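Long-range contact in Dbv8 protein (Nonomuraea, PDB 4MFZ), which probably transfers long aliphatic acyl groups from acyl-CoA to amino groups of glycopeptide antibiotics, as a GNAT-family N-acyltransferase: residues I294-L306 with Q311-L324. Sequence-based numbering, arbitrary orientation.
Sequences ILEFVFRYNGQPL and QRSTLEKAVVTHLL. With MFK (decanoyl-CoA), chain B.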
ATOM      1  N   ILE A 294      -2.518 -15.862  -4.156  1.00 24.55           N
ATOM      2  CA  ILE A 294      -1.619 -16.696  -3.352  1.00 24.05           C
ATOM      3  C   ILE A 294      -0.201 -16.754  -3.947  1.00 24.13           C
ATOM      4  O   ILE A 294       0.786 -16.685  -3.224  1.00 23.02           O
ATOM      5  CB  ILE A 294      -2.193 -18.089  -3.085  1.00 20.92           C
ATOM      6  CG1 ILE A 294      -1.496 -18.708  -1.870  1.00 21.12           C
ATOM      7  CG2 ILE A 294      -2.124 -18.951  -4.340  1.00 21.77           C
ATOM      8  CD1 ILE A 294      -2.264 -19.819  -1.202  1.00 19.71           C
ATOM      9  N   LEU A 295      -0.121 -16.831  -5.266  1.00 25.28           N
ATOM     10  CA  LEU A 295       1.153 -16.805  -5.972  1.00 26.25           C
ATOM     11  C   LEU A 295       1.822 -15.469  -5.761  1.00 28.49           C
ATOM     12  O   LEU A 295       3.045 -15.403  -5.655  1.00 29.77           O
ATOM     13  CB  LEU A 295       0.940 -17.058  -7.469  1.00 24.87           C
ATOM     14  CG  LEU A 295       0.559 -18.503  -7.839  1.00 24.97           C
ATOM     15  CD1 LEU A 295       0.117 -18.609  -9.298  1.00 24.26           C
ATOM     16  CD2 LEU A 295       1.676 -19.484  -7.523  1.00 23.32           C
ATOM     17  N   GLU A 296       1.012 -14.410  -5.678  1.00 29.91           N
ATOM     18  CA  GLU A 296       1.515 -13.081  -5.398  1.00 31.38           C
ATOM     19  C   GLU A 296       2.142 -12.996  -4.012  1.00 32.57           C
ATOM     20  O   GLU A 296       3.294 -12.581  -3.867  1.00 30.97           O
ATOM     21  CB  GLU A 296       0.405 -12.034  -5.550  1.00 35.10           C
ATOM     22  CG  GLU A 296       0.737 -10.646  -5.002  1.00 38.15           C
ATOM     23  CD  GLU A 296       1.824  -9.909  -5.784  1.00 42.97           C
ATOM     24  OE1 GLU A 296       2.070 -10.234  -6.973  1.00 45.76           O
ATOM     25  OE2 GLU A 296       2.426  -8.972  -5.209  1.00 46.94           O
ATOM     26  N   PHE A 297       1.387 -13.369  -2.989  1.00 31.41           N
ATOM     27  CA  PHE A 297       1.839 -13.109  -1.638  1.00 31.23           C
ATOM     28  C   PHE A 297       2.782 -14.193  -1.121  1.00 31.05           C
ATOM     29  O   PHE A 297       3.473 -13.982  -0.130  1.00 30.54           O
ATOM     30  CB  PHE A 297       0.653 -12.943  -0.694  1.00 32.77           C
ATOM     31  CG  PHE A 297      -0.142 -11.675  -0.917  1.00 34.93           C
ATOM     32  CD1 PHE A 297       0.195 -10.492  -0.248  1.00 34.89           C
ATOM     33  CD2 PHE A 297      -1.244 -11.667  -1.774  1.00 33.29           C
ATOM     34  CE1 PHE A 297      -0.543  -9.331  -0.450  1.00 33.74           C
ATOM     35  CE2 PHE A 297      -1.985 -10.515  -1.983  1.00 34.11           C
ATOM     36  CZ  PHE A 297      -1.631  -9.345  -1.321  1.00 35.54           C
ATOM     37  N   VAL A 298       2.800 -15.356  -1.762  1.00 29.12           N
ATOM     38  CA  VAL A 298       3.731 -16.398  -1.329  1.00 28.03           C
ATOM     39  C   VAL A 298       5.044 -16.328  -2.122  1.00 29.27           C
ATOM     40  O   VAL A 298       6.105 -16.591  -1.560  1.00 30.74           O
ATOM     41  CB  VAL A 298       3.115 -17.820  -1.344  1.00 26.62           C
ATOM     42  CG1 VAL A 298       4.116 -18.863  -0.866  1.00 28.35           C
ATOM     43  CG2 VAL A 298       1.886 -17.876  -0.453  1.00 26.37           C
ATOM     44  N   PHE A 299       4.978 -15.946  -3.403  1.00 27.95           N
ATOM     45  CA  PHE A 299       6.175 -15.948  -4.267  1.00 27.47           C
ATOM     46  C   PHE A 299       6.500 -14.631  -4.944  1.00 27.23           C
ATOM     47  O   PHE A 299       7.550 -14.503  -5.545  1.00 28.86           O
ATOM     48  CB  PHE A 299       6.070 -16.999  -5.378  1.00 25.71           C
ATOM     49  CG  PHE A 299       5.916 -18.400  -4.892  1.00 22.84           C
ATOM     50  CD1 PHE A 299       7.031 -19.140  -4.476  1.00 23.09           C
ATOM     51  CD2 PHE A 299       4.664 -19.002  -4.891  1.00 22.10           C
ATOM     52  CE1 PHE A 299       6.884 -20.459  -4.038  1.00 22.36           C
ATOM     53  CE2 PHE A 299       4.505 -20.320  -4.461  1.00 23.15           C
ATOM     54  CZ  PHE A 299       5.621 -21.049  -4.035  1.00 22.83           C
ATOM     55  N   ARG A 300       5.579 -13.681  -4.897  1.00 28.85           N
ATOM     56  CA  ARG A 300       5.719 -12.412  -5.611  1.00 30.29           C
ATOM     57  C   ARG A 300       5.907 -12.767  -7.085  1.00 30.22           C
ATOM     58  O   ARG A 300       6.761 -12.230  -7.827  1.00 29.21           O
ATOM     59  CB  ARG A 300       6.831 -11.564  -4.999  1.00 29.87           C
ATOM     60  CG  ARG A 300       6.430 -10.140  -4.654  1.00 33.94           C
ATOM     61  CD  ARG A 300       5.030  -9.978  -4.050  1.00 33.01           C
ATOM     62  NE  ARG A 300       4.990  -9.900  -2.584  1.00 32.75           N
ATOM     63  CZ  ARG A 300       4.066  -9.224  -1.893  1.00 34.95           C
ATOM     64  NH1 ARG A 300       3.100  -8.547  -2.524  1.00 31.61           N
ATOM     65  NH2 ARG A 300       4.117  -9.205  -0.566  1.00 35.00           N
ATOM     66  N   TYR A 301       5.049 -13.704  -7.465  1.00 29.91           N
ATOM     67  CA  TYR A 301       5.063 -14.407  -8.732  1.00 30.50           C
ATOM     68  C   TYR A 301       5.122 -13.466  -9.915  1.00 32.27           C
ATOM     69  O   TYR A 301       4.456 -12.432  -9.917  1.00 30.00           O
ATOM     70  CB  TYR A 301       3.791 -15.238  -8.835  1.00 30.83           C
ATOM     71  CG  TYR A 301       3.782 -16.153 -10.007  1.00 31.66           C
ATOM     72  CD1 TYR A 301       4.709 -17.185 -10.091  1.00 31.91           C
ATOM     73  CD2 TYR A 301       2.855 -15.995 -11.037  1.00 31.04           C
ATOM     74  CE1 TYR A 301       4.728 -18.035 -11.166  1.00 32.83           C
ATOM     75  CE2 TYR A 301       2.865 -16.847 -12.116  1.00 33.16           C
ATOM     76  CZ  TYR A 301       3.809 -17.866 -12.167  1.00 33.68           C
ATOM     77  OH  TYR A 301       3.864 -18.737 -13.212  1.00 36.16           O
ATOM     78  N   ASN A 302       5.912 -13.843 -10.920  1.00 33.83           N
ATOM     79  CA  ASN A 302       5.991 -13.086 -12.162  1.00 34.89           C
ATOM     80  C   ASN A 302       5.984 -13.964 -13.432  1.00 33.25           C
ATOM     81  O   ASN A 302       6.792 -13.768 -14.314  1.00 32.87           O
ATOM     82  CB  ASN A 302       7.208 -12.142 -12.127  1.00 36.04           C
ATOM     83  CG  ASN A 302       7.146 -11.049 -13.193  1.00 38.64           C
ATOM     84  OD1 ASN A 302       6.063 -10.589 -13.596  1.00 40.91           O
ATOM     85  ND2 ASN A 302       8.315 -10.618 -13.646  1.00 36.05           N
ATOM     86  N   GLY A 303       5.066 -14.926 -13.510  1.00 33.22           N
ATOM     87  CA  GLY A 303       4.914 -15.762 -14.699  1.00 33.79           C
ATOM     88  C   GLY A 303       5.958 -16.856 -14.940  1.00 35.94           C
ATOM     89  O   GLY A 303       5.918 -17.522 -15.975  1.00 36.59           O
ATOM     90  N   GLN A 304       6.902 -17.067 -14.023  1.00 36.72           N
ATOM     91  CA  GLN A 304       7.905 -18.141 -14.248  1.00 38.04           C
ATOM     92  C   GLN A 304       7.284 -19.548 -14.164  1.00 36.70           C
ATOM     93  O   GLN A 304       6.213 -19.715 -13.581  1.00 37.29           O
ATOM     94  CB  GLN A 304       9.157 -18.003 -13.361  1.00 39.73           C
ATOM     95  CG  GLN A 304       8.921 -17.715 -11.895  1.00 40.81           C
ATOM     96  CD  GLN A 304       8.608 -16.250 -11.632  1.00 42.89           C
ATOM     97  OE1 GLN A 304       7.704 -15.933 -10.868  1.00 42.24           O
ATOM     98  NE2 GLN A 304       9.337 -15.352 -12.289  1.00 45.07           N
ATOM     99  N   PRO A 305       7.924 -20.552 -14.794  1.00 36.17           N
ATOM    100  CA  PRO A 305       7.375 -21.912 -14.658  1.00 35.88           C
ATOM    101  C   PRO A 305       7.287 -22.340 -13.190  1.00 33.96           C
ATOM    102  O   PRO A 305       8.212 -22.078 -12.413  1.00 33.19           O
ATOM    103  CB  PRO A 305       8.396 -22.782 -15.408  1.00 35.56           C
ATOM    104  CG  PRO A 305       9.016 -21.843 -16.407  1.00 37.51           C
ATOM    105  CD  PRO A 305       9.083 -20.511 -15.711  1.00 35.94           C
ATOM    106  N   LEU A 306       6.184 -22.989 -12.830  1.00 32.25           N
ATOM    107  CA  LEU A 306       5.944 -23.424 -11.463  1.00 34.84           C
ATOM    108  C   LEU A 306       7.059 -24.243 -10.830  1.00 36.70           C
ATOM    109  O   LEU A 306       7.348 -24.058  -9.643  1.00 36.51           O
ATOM    110  CB  LEU A 306       4.600 -24.150 -11.349  1.00 36.12           C
ATOM    111  CG  LEU A 306       3.421 -23.369 -10.751  1.00 36.71           C
ATOM    112  CD1 LEU A 306       3.383 -21.909 -11.192  1.00 38.58           C
ATOM    113  CD2 LEU A 306       2.091 -24.064 -11.021  1.00 34.08           C
ATOM    114  N   GLN A 311      11.051 -23.944  -3.062  1.00 28.72           N
ATOM    115  CA  GLN A 311      10.265 -24.975  -2.396  1.00 29.91           C
ATOM    116  C   GLN A 311      10.802 -25.281  -0.991  1.00 31.23           C
ATOM    117  O   GLN A 311      10.919 -26.450  -0.627  1.00 33.54           O
ATOM    118  CB  GLN A 311      10.278 -26.262  -3.224  1.00 28.73           C
ATOM    119  CG  GLN A 311       9.545 -26.178  -4.540  1.00 31.30           C
ATOM    120  CD  GLN A 311       8.043 -26.180  -4.344  1.00 32.32           C
ATOM    121  OE1 GLN A 311       7.410 -25.117  -4.239  1.00 33.21           O
ATOM    122  NE2 GLN A 311       7.465 -27.369  -4.276  1.00 28.74           N
ATOM    123  N   ARG A 312      11.134 -24.245  -0.218  1.00 30.12           N
ATOM    124  CA  ARG A 312      11.600 -24.406   1.174  1.00 32.22           C
ATOM    125  C   ARG A 312      10.501 -24.633   2.218  1.00 30.33           C
ATOM    126  O   ARG A 312      10.533 -25.609   2.950  1.00 31.41           O
ATOM    127  CB  ARG A 312      12.431 -23.203   1.614  1.00 35.05           C
ATOM    128  CG  ARG A 312      13.874 -23.267   1.189  1.00 40.67           C
ATOM    129  CD  ARG A 312      14.651 -24.269   2.032  1.00 43.18           C
ATOM    130  NE  ARG A 312      16.058 -24.230   1.645  1.00 48.45           N
ATOM    131  CZ  ARG A 312      16.965 -23.416   2.176  1.00 50.38           C
ATOM    132  NH1 ARG A 312      16.635 -22.575   3.155  1.00 49.32           N
ATOM    133  NH2 ARG A 312      18.209 -23.454   1.724  1.00 52.60           N
ATOM    134  N   SER A 313       9.548 -23.712   2.321  1.00 28.02           N
ATOM    135  CA  SER A 313       8.561 -23.803   3.398  1.00 25.82           C
ATOM    136  C   SER A 313       7.455 -24.774   3.029  1.00 25.50           C
ATOM    137  O   SER A 313       7.255 -25.087   1.851  1.00 24.17           O
ATOM    138  CB  SER A 313       7.987 -22.422   3.736  1.00 25.09           C
ATOM    139  OG  SER A 313       6.984 -22.030   2.803  1.00 24.53           O
ATOM    140  N   THR A 314       6.738 -25.260   4.036  1.00 25.53           N
ATOM    141  CA  THR A 314       5.654 -26.182   3.763  1.00 24.76           C
ATOM    142  C   THR A 314       4.565 -25.473   2.981  1.00 23.87           C
ATOM    143  O   THR A 314       3.905 -26.106   2.184  1.00 25.46           O
ATOM    144  CB  THR A 314       5.074 -26.908   5.012  1.00 26.02           C
ATOM    145  OG1 THR A 314       3.759 -26.443   5.283  1.00 29.13           O
ATOM    146  CG2 THR A 314       5.953 -26.783   6.251  1.00 24.24           C
ATOM    147  N   LEU A 315       4.403 -24.159   3.153  1.00 23.08           N
ATOM    148  CA  LEU A 315       3.447 -23.420   2.315  1.00 22.68           C
ATOM    149  C   LEU A 315       3.849 -23.320   0.828  1.00 23.84           C
ATOM    150  O   LEU A 315       2.990 -23.463  -0.057  1.00 23.97           O
ATOM    151  CB  LEU A 315       3.146 -22.034   2.880  1.00 21.15           C
ATOM    152  CG  LEU A 315       2.143 -21.189   2.093  1.00 21.38           C
ATOM    153  CD1 LEU A 315       0.799 -21.898   1.909  1.00 21.36           C
ATOM    154  CD2 LEU A 315       1.951 -19.868   2.811  1.00 22.34           C
ATOM    155  N   GLU A 316       5.128 -23.039   0.562  1.00 23.38           N
ATOM    156  CA  GLU A 316       5.652 -23.003  -0.816  1.00 23.88           C
ATOM    157  C   GLU A 316       5.403 -24.332  -1.532  1.00 24.09           C
ATOM    158  O   GLU A 316       4.920 -24.353  -2.691  1.00 23.07           O
ATOM    159  CB  GLU A 316       7.150 -22.650  -0.839  1.00 24.99           C
ATOM    160  CG  GLU A 316       7.477 -21.261  -0.306  1.00 25.68           C
ATOM    161  CD  GLU A 316       8.968 -21.013  -0.123  1.00 29.09           C
ATOM    162  OE1 GLU A 316       9.770 -21.972   0.054  1.00 28.11           O
ATOM    163  OE2 GLU A 316       9.351 -19.828  -0.144  1.00 30.08           O
ATOM    164  N   LYS A 317       5.710 -25.431  -0.831  1.00 24.69           N
ATOM    165  CA  LYS A 317       5.473 -26.785  -1.328  1.00 24.30           C
ATOM    166  C   LYS A 317       3.982 -26.972  -1.631  1.00 23.76           C
ATOM    167  O   LYS A 317       3.627 -27.356  -2.754  1.00 21.82           O
ATOM    168  CB  LYS A 317       5.967 -27.834  -0.308  1.00 26.25           C
ATOM    169  CG  LYS A 317       7.479 -28.026  -0.291  1.00 28.03           C
ATOM    170  CD  LYS A 317       7.884 -29.006   0.795  1.00 30.87           C
ATOM    171  CE  LYS A 317       9.298 -28.726   1.296  1.00 35.00           C
ATOM    172  NZ  LYS A 317       9.781 -29.785   2.235  1.00 37.74           N
ATOM    173  N   ALA A 318       3.136 -26.653  -0.639  1.00 21.05           N
ATOM    174  CA  ALA A 318       1.666 -26.735  -0.746  1.00 23.34           C
ATOM    175  C   ALA A 318       1.080 -25.960  -1.921  1.00 24.11           C
ATOM    176  O   ALA A 318       0.214 -26.480  -2.621  1.00 26.59           O
ATOM    177  CB  ALA A 318       0.991 -26.256   0.534  1.00 21.82           C
ATOM    178  N   VAL A 319       1.496 -24.707  -2.088  1.00 23.02           N
ATOM    179  CA  VAL A 319       0.934 -23.889  -3.157  1.00 23.39           C
ATOM    180  C   VAL A 319       1.183 -24.568  -4.504  1.00 23.18           C
ATOM    181  O   VAL A 319       0.237 -24.831  -5.248  1.00 22.25           O
ATOM    182  CB  VAL A 319       1.467 -22.438  -3.138  1.00 22.23           C
ATOM    183  CG1 VAL A 319       1.062 -21.709  -4.407  1.00 21.87           C
ATOM    184  CG2 VAL A 319       0.931 -21.697  -1.920  1.00 19.96           C
ATOM    185  N   VAL A 320       2.446 -24.899  -4.773  1.00 23.18           N
ATOM    186  CA  VAL A 320       2.863 -25.547  -6.021  1.00 24.21           C
ATOM    187  C   VAL A 320       2.217 -26.920  -6.238  1.00 27.11           C
ATOM    188  O   VAL A 320       1.649 -27.195  -7.334  1.00 26.99           O
ATOM    189  CB  VAL A 320       4.407 -25.618  -6.112  1.00 25.27           C
ATOM    190  CG1 VAL A 320       4.876 -26.653  -7.135  1.00 23.86           C
ATOM    191  CG2 VAL A 320       4.965 -24.224  -6.415  1.00 24.62           C
ATOM    192  N   THR A 321       2.276 -27.785  -5.213  1.00 27.58           N
ATOM    193  CA  THR A 321       1.718 -29.126  -5.358  1.00 26.55           C
ATOM    194  C   THR A 321       0.223 -29.060  -5.678  1.00 26.97           C
ATOM    195  O   THR A 321      -0.244 -29.761  -6.581  1.00 26.42           O
ATOM    196  CB  THR A 321       1.999 -30.085  -4.164  1.00 28.70           C
ATOM    197  OG1 THR A 321       1.048 -29.870  -3.119  1.00 33.49           O
ATOM    198  CG2 THR A 321       3.416 -29.955  -3.636  1.00 27.44           C
ATOM    199  N   HIS A 322      -0.507 -28.199  -4.968  1.00 26.53           N
ATOM    200  CA  HIS A 322      -1.952 -28.020  -5.169  1.00 25.42           C
ATOM    201  C   HIS A 322      -2.277 -27.604  -6.594  1.00 25.91           C
ATOM    202  O   HIS A 322      -3.164 -28.177  -7.245  1.00 25.04           O
ATOM    203  CB  HIS A 322      -2.434 -26.967  -4.194  1.00 25.04           C
ATOM    204  CG  HIS A 322      -3.918 -26.959  -3.946  1.00 25.81           C
ATOM    205  ND1 HIS A 322      -4.734 -25.977  -4.420  1.00 25.88           N
ATOM    206  CD2 HIS A 322      -4.723 -27.813  -3.207  1.00 24.45           C
ATOM    207  CE1 HIS A 322      -5.986 -26.207  -4.006  1.00 24.84           C
ATOM    208  NE2 HIS A 322      -5.979 -27.330  -3.265  1.00 26.61           N
ATOM    209  N   LEU A 323      -1.569 -26.589  -7.082  1.00 25.20           N
ATOM    210  CA  LEU A 323      -1.734 -26.095  -8.449  1.00 26.52           C
ATOM    211  C   LEU A 323      -1.327 -27.116  -9.528  1.00 27.18           C
ATOM    212  O   LEU A 323      -2.036 -27.283 -10.519  1.00 28.34           O
ATOM    213  CB  LEU A 323      -0.951 -24.784  -8.635  1.00 24.79           C
ATOM    214  CG  LEU A 323      -1.577 -23.509  -8.029  1.00 26.17           C
ATOM    215  CD1 LEU A 323      -0.734 -22.259  -8.279  1.00 24.64           C
ATOM    216  CD2 LEU A 323      -2.974 -23.290  -8.582  1.00 24.44           C
ATOM    217  N   LEU A 324      -0.186 -27.785  -9.336  1.00 28.46           N
ATOM    218  CA  LEU A 324       0.281 -28.822 -10.271  1.00 28.99           C
ATOM    219  C   LEU A 324      -0.686 -30.015 -10.334  1.00 30.39           C
ATOM    220  O   LEU A 324      -0.821 -30.654 -11.395  1.00 31.44           O
ATOM    221  CB  LEU A 324       1.728 -29.265  -9.992  1.00 30.32           C
ATOM    222  CG  LEU A 324       2.867 -28.326 -10.430  1.00 30.26           C
ATOM    223  CD1 LEU A 324       4.239 -28.929 -10.115  1.00 30.32           C
ATOM    224  CD2 LEU A 324       2.761 -27.988 -11.918  1.00 31.01           C
TER
HETATM  225  CCG MFK B 401      -4.158 -14.979  10.531  1.00 32.88           C
HETATM  226  CCF MFK B 401      -5.390 -14.250  11.063  1.00 29.78           C
HETATM  227  CCE MFK B 401      -5.614 -12.989  10.256  1.00 30.49           C
HETATM  228  CCD MFK B 401      -6.337 -13.361   8.986  1.00 30.34           C
HETATM  229  CCC MFK B 401      -7.041 -12.123   8.466  1.00 31.00           C
HETATM  230  CCB MFK B 401      -6.464 -11.725   7.130  1.00 32.49           C
HETATM  231  CCA MFK B 401      -7.418 -10.724   6.502  1.00 32.85           C
HETATM  232  CBZ MFK B 401      -6.698  -9.388   6.404  1.00 34.06           C
HETATM  233  CAK MFK B 401      -6.450  -9.055   4.945  1.00 34.56           C
HETATM  234  CAJ MFK B 401      -4.940  -8.985   4.678  1.00 37.43           C
HETATM  235  OAL MFK B 401      -4.142  -8.577   5.528  1.00 37.79           O
HETATM  236  SAI MFK B 401      -4.493  -9.507   3.067  1.00 37.26           S
HETATM  237  CAH MFK B 401      -2.654  -9.397   3.104  1.00 33.32           C
HETATM  238  CAG MFK B 401      -2.015 -10.518   3.932  1.00 28.97           C
HETATM  239  NAF MFK B 401      -0.567 -10.253   3.952  1.00 26.87           N
HETATM  240  CAE MFK B 401       0.344 -11.119   3.471  1.00 24.85           C
HETATM  241  OAM MFK B 401       0.070 -12.227   3.016  1.00 23.42           O
HETATM  242  CAD MFK B 401       1.808 -10.641   3.573  1.00 23.86           C
HETATM  243  CAC MFK B 401       2.765 -11.797   3.224  1.00 22.26           C
HETATM  244  NAB MFK B 401       2.530 -12.959   4.106  1.00 21.36           N
HETATM  245  CAA MFK B 401       3.320 -13.128   5.177  1.00 22.06           C
HETATM  246  OAO MFK B 401       4.238 -12.345   5.463  1.00 23.29           O
HETATM  247  CAN MFK B 401       3.063 -14.378   6.031  1.00 20.31           C
HETATM  248  OAU MFK B 401       2.196 -15.306   5.340  1.00 21.40           O
HETATM  249  CAP MFK B 401       2.515 -14.056   7.438  1.00 20.13           C
HETATM  250  CAR MFK B 401       1.221 -13.265   7.313  1.00 20.97           C
HETATM  251  CAS MFK B 401       3.490 -13.241   8.282  1.00 20.17           C
HETATM  252  CAQ MFK B 401       2.226 -15.366   8.165  1.00 19.60           C
HETATM  253  OAT MFK B 401       3.437 -16.086   8.251  1.00 18.74           O
HETATM  254  PAV MFK B 401       3.764 -17.091   9.468  1.00 19.65           P
HETATM  255  OAX MFK B 401       3.555 -16.435  10.769  1.00 18.77           O
HETATM  256  OAW MFK B 401       5.085 -17.725   9.187  1.00 20.57           O
HETATM  257  OAY MFK B 401       2.567 -18.130   9.186  1.00 19.61           O
HETATM  258  PAZ MFK B 401       2.445 -19.645   9.700  1.00 20.18           P
HETATM  259  OBA MFK B 401       0.928 -20.027   9.495  1.00 19.05           O
HETATM  260  OBB MFK B 401       2.862 -19.844  11.104  1.00 19.51           O
HETATM  261  O5' MFK B 401       3.169 -20.538   8.572  1.00 20.58           O
HETATM  262  C5' MFK B 401       3.232 -21.946   8.614  1.00 20.92           C
HETATM  263  C4' MFK B 401       4.081 -22.401   7.422  1.00 22.31           C
HETATM  264  O4' MFK B 401       3.848 -21.650   6.167  1.00 23.10           O
HETATM  265  C3' MFK B 401       5.553 -22.204   7.694  1.00 22.64           C
HETATM  266  O3' MFK B 401       6.255 -23.222   6.981  1.00 23.59           O
HETATM  267  PBV MFK B 401       7.442 -24.024   7.739  1.00 26.12           P
HETATM  268  OBW MFK B 401       8.594 -22.939   7.795  1.00 29.55           O
HETATM  269  OBY MFK B 401       7.827 -25.217   6.704  1.00 26.25           O
HETATM  270  OBX MFK B 401       7.162 -24.445   9.110  1.00 26.69           O
HETATM  271  C2' MFK B 401       5.791 -20.824   7.075  1.00 23.29           C
HETATM  272  O2' MFK B 401       7.150 -20.552   6.792  1.00 24.14           O
HETATM  273  C1' MFK B 401       5.030 -20.927   5.787  1.00 22.92           C
HETATM  274  N9  MFK B 401       4.657 -19.583   5.274  1.00 22.79           N
HETATM  275  C8  MFK B 401       3.692 -18.788   5.753  1.00 22.94           C
HETATM  276  N7  MFK B 401       3.670 -17.677   5.005  1.00 22.98           N
HETATM  277  C5  MFK B 401       4.583 -17.811   4.030  1.00 23.94           C
HETATM  278  C4  MFK B 401       5.186 -18.990   4.209  1.00 22.99           C
HETATM  279  N3  MFK B 401       6.126 -19.412   3.350  1.00 24.97           N
HETATM  280  C2  MFK B 401       6.668 -18.597   2.232  1.00 23.35           C
HETATM  281  N1  MFK B 401       5.930 -17.321   2.145  1.00 24.96           N
HETATM  282  C6  MFK B 401       4.956 -17.008   3.012  1.00 23.92           C
HETATM  283  N6  MFK B 401       4.320 -15.846   2.878  1.00 23.86           N
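V319 is a knob in the hole formed by the side chains of I294, L295, V298 and F299 on the facing helix, and its two methyls divide the work. CG2 meets the end of I294, tip to tip, at 3.8 Å from I294 CD1, whereas CG1 lies near the plane of the F299 ring, 3.7 Å from its CE2 edge atom. The carbonyl of E316 reaches that ring in the same manner, its O 3.6 Å from F299 CZ. With F299 CG anti to the carbonyl carbon (chi1 -60°), the ring reaches over to the flank of helix 314-324, and V298 CG1 rests over one face near the rim. Farther along, L295 CD2 and L323 CD1 touch end to end at 3.8 Å, and L306, from the returning loop, sets CD2 against L323 CB, the two side chains crossing at about a right angle.

The two helices run nearly antiparallel (153° between directions), with segment axes 10.7 Å apart at closest approach, and belong to the GNAT-like C-terminal domain. Their shared end forms the adenine side of the decanoyl-CoA pocket: V298 CG2 packs on L315 CD2, which in turn lies 3.5 Å from N7 of the base, while the S313 hydroxyl donates to adenine N3 (OG to N3, 2.8 Å).

That serine is also the N-cap of helix 314-324. E316 N donates to S313 OG almost straight (168°), and S313 N returns a bond to E316 OE1 from above the carboxylate plane, completing a capping box that probably helps hold the adenine-binding hydroxyl in place. On the side of helix 294-299 turned away from helix 314-324, E296 forms a salt bridge, in the guanidinium plane, with R300, the first residue past the helix end; it extends to E219 through R300 and to K173 of helix 162-174 through E296.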